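Local coordinates for protein dual oxidase maturation factor 1 (Mus musculus, PDB 6WXU) that probably supports the maturation of dual oxidase 1 and its transport from the endoplasmic reticulum to the plasma membrane, at residues T23-I27 with L68-F72. Numbering follows the deposited sequence.
Sequences TLAVI and LAVNF. With PLC (diundecyl phosphatidyl choline), chain O.
Ile27 sends its CD1 methyl into the seam between two helices predicted to span the membrane, 22-41 and 50-72, which illustrate antiparallel packing through a few methyl groups. The short segments run almost exactly opposite, at 177°, with axes 10.1 Å apart. The close part is the notch where Ile27 CD1 lies 3.9 Å from Ala69 CA and 4.1 Å from Ala69 CB, while also meeting the backbone O of Leu68. With CG1 anti to the carbonyl carbon (chi1 -65°) and the chain then extended, Ile27 carries this methyl to the small alanine. Leu24 CD1 reaches the same Ala69 CB, at 4.1 Å. The fit is looser toward the partly exposed Phe72, whose CD2 is 4.5 Å from Ile27 CD1. Thr23 and Phe72 cross at about a right angle, Thr23 OG1 oblique to the ring and 4.1 Å from Phe72 CG. A phosphatidylcholine, hydrogen-bonded to Thr22 OG1, sets its choline against Thr23 CG2 and both acyl chains against Val26; Leu68 CD2 rests 4.0 Å from lipid atom C8B. On its other flank helix 50-72 meets helix 170-199, Val70 and Asn71 touching Leu184. Between the segments the contact is thus purely van der Waals, mostly apolar, with lipid supplementing a modest interface.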
loop_
_atom_site.group_PDB
_atom_site.type_symbol
_atom_site.label_atom_id
_atom_site.label_comp_id
_atom_site.label_asym_id
_atom_site.label_seq_id
_atom_site.Cartn_x
_atom_site.Cartn_y
_atom_site.Cartn_z
ATOM N N THR B 23 -23.161 6.685 11.253
ATOM C CA THR B 23 -23.434 8.084 10.945
ATOM C C THR B 23 -24.918 8.398 10.844
ATOM O O THR B 23 -25.267 9.561 10.643
ATOM C CB THR B 23 -22.733 8.490 9.649
ATOM O OG1 THR B 23 -23.031 9.857 9.353
ATOM C CG2 THR B 23 -23.193 7.622 8.499
ATOM N N LEU B 24 -25.792 7.404 10.969
ATOM C CA LEU B 24 -27.227 7.626 11.079
ATOM C C LEU B 24 -27.715 7.528 12.515
ATOM O O LEU B 24 -28.577 8.309 12.931
ATOM C CB LEU B 24 -27.988 6.619 10.215
ATOM C CG LEU B 24 -29.512 6.669 10.272
ATOM C CD1 LEU B 24 -30.016 7.988 9.732
ATOM C CD2 LEU B 24 -30.114 5.511 9.501
ATOM N N ALA B 25 -27.176 6.579 13.280
ATOM C CA ALA B 25 -27.501 6.500 14.696
ATOM C C ALA B 25 -27.052 7.747 15.435
ATOM O O ALA B 25 -27.721 8.182 16.379
ATOM C CB ALA B 25 -26.860 5.260 15.312
ATOM N N VAL B 26 -25.934 8.344 15.018
ATOM C CA VAL B 26 -25.481 9.586 15.636
ATOM C C VAL B 26 -26.526 10.680 15.458
ATOM O O VAL B 26 -26.884 11.384 16.409
ATOM C CB VAL B 26 -24.121 10.007 15.054
ATOM C CG1 VAL B 26 -23.766 11.400 15.511
ATOM C CG2 VAL B 26 -23.053 9.032 15.482
ATOM N N ILE B 27 -27.042 10.828 14.238
ATOM C CA ILE B 27 -28.031 11.864 13.960
ATOM C C ILE B 27 -29.310 11.613 14.745
ATOM O O ILE B 27 -29.887 12.534 15.340
ATOM C CB ILE B 27 -28.301 11.938 12.448
ATOM C CG1 ILE B 27 -27.038 12.382 11.714
ATOM C CG2 ILE B 27 -29.450 12.867 12.160
ATOM C CD1 ILE B 27 -27.149 12.307 10.225
ATOM N N LEU B 68 -29.889 16.470 6.778
ATOM C CA LEU B 68 -28.560 15.988 7.116
ATOM C C LEU B 68 -28.431 14.480 6.988
ATOM O O LEU B 68 -27.346 13.985 6.670
ATOM C CB LEU B 68 -28.202 16.415 8.540
ATOM C CG LEU B 68 -26.729 16.564 8.892
ATOM C CD1 LEU B 68 -26.074 17.591 7.999
ATOM C CD2 LEU B 68 -26.603 16.966 10.339
ATOM N N ALA B 69 -29.510 13.737 7.226
ATOM C CA ALA B 69 -29.452 12.283 7.133
ATOM C C ALA B 69 -29.561 11.801 5.698
ATOM O O ALA B 69 -28.996 10.760 5.354
ATOM C CB ALA B 69 -30.563 11.658 7.972
ATOM N N VAL B 70 -30.288 12.534 4.857
ATOM C CA VAL B 70 -30.407 12.167 3.454
ATOM C C VAL B 70 -29.082 12.356 2.732
ATOM O O VAL B 70 -28.779 11.637 1.775
ATOM C CB VAL B 70 -31.543 12.984 2.815
ATOM C CG1 VAL B 70 -31.123 13.550 1.490
ATOM C CG2 VAL B 70 -32.773 12.127 2.664
ATOM N N ASN B 71 -28.261 13.301 3.184
ATOM C CA ASN B 71 -26.978 13.542 2.538
ATOM C C ASN B 71 -26.055 12.341 2.687
ATOM O O ASN B 71 -25.452 11.882 1.711
ATOM C CB ASN B 71 -26.338 14.799 3.125
ATOM C CG ASN B 71 -25.182 15.304 2.303
ATOM O OD1 ASN B 71 -24.317 14.541 1.886
ATOM N ND2 ASN B 71 -25.160 16.603 2.063
ATOM N N PHE B 72 -25.927 11.819 3.900
ATOM C CA PHE B 72 -25.050 10.690 4.166
ATOM C C PHE B 72 -25.719 9.349 3.914
ATOM O O PHE B 72 -25.072 8.311 4.073
ATOM C CB PHE B 72 -24.543 10.749 5.606
ATOM C CG PHE B 72 -23.828 12.018 5.936
ATOM C CD1 PHE B 72 -22.582 12.279 5.408
ATOM C CD2 PHE B 72 -24.402 12.954 6.771
ATOM C CE1 PHE B 72 -21.924 13.445 5.704
ATOM C CE2 PHE B 72 -23.747 14.121 7.071
ATOM C CZ PHE B 72 -22.506 14.367 6.536
HETATM C C1 PLC O . -17.274 5.578 14.248
HETATM C C2 PLC O . -18.021 6.848 14.587
HETATM C C3 PLC O . -18.315 7.616 13.337
HETATM C C4 PLC O . -17.120 4.606 9.515
HETATM C C5 PLC O . -18.298 5.546 9.220
HETATM C C6 PLC O . -20.076 3.867 9.234
HETATM C C7 PLC O . -20.388 5.819 8.041
HETATM C C8 PLC O . -18.784 4.261 7.224
HETATM C "C'" PLC O . -19.503 6.975 16.524
HETATM C "C1'" PLC O . -20.703 6.600 17.335
HETATM C "C2'" PLC O . -20.534 7.118 18.749
HETATM C "C3'" PLC O . -21.740 7.811 19.376
HETATM C "C4'" PLC O . -21.651 9.336 19.400
HETATM C "C5'" PLC O . -22.613 9.748 20.486
HETATM C "C6'" PLC O . -23.387 11.013 20.244
HETATM C "C7'" PLC O . -24.734 10.824 20.923
HETATM C "C8'" PLC O . -25.306 12.050 21.628
HETATM C "C9'" PLC O . -25.085 12.057 23.135
HETATM C "CA'" PLC O . -26.226 11.532 23.968
HETATM C "CB'" PLC O . -25.998 11.854 25.414
HETATM C CB PLC O . -19.617 9.622 12.789
HETATM C C1B PLC O . -20.245 10.899 13.253
HETATM C C2B PLC O . -20.500 11.844 12.101
HETATM C C3B PLC O . -21.666 12.745 12.453
HETATM C C4B PLC O . -21.897 13.735 11.341
HETATM C C5B PLC O . -22.338 15.057 11.923
HETATM C C6B PLC O . -23.693 14.874 12.557
HETATM C C7B PLC O . -23.892 15.834 13.708
HETATM C C8B PLC O . -23.897 17.268 13.228
HETATM C C9B PLC O . -24.817 18.111 14.104
HETATM C CAA PLC O . -24.939 19.513 13.557
HETATM C CBA PLC O . -23.700 19.874 12.771
HETATM O "O'" PLC O . -18.712 7.731 16.960
HETATM O OB PLC O . -19.541 9.324 11.630
HETATM O O2 PLC O . -19.268 6.509 15.190
HETATM O O3 PLC O . -19.084 8.707 13.748
HETATM O O1P PLC O . -18.003 3.600 11.997
HETATM O O2P PLC O . -15.506 3.397 12.464
HETATM O O3P PLC O . -16.725 5.567 12.941
HETATM O O4P PLC O . -16.392 4.915 10.709
HETATM N N PLC O . -19.353 4.863 8.437
HETATM P P PLC O . -16.669 4.216 12.107
#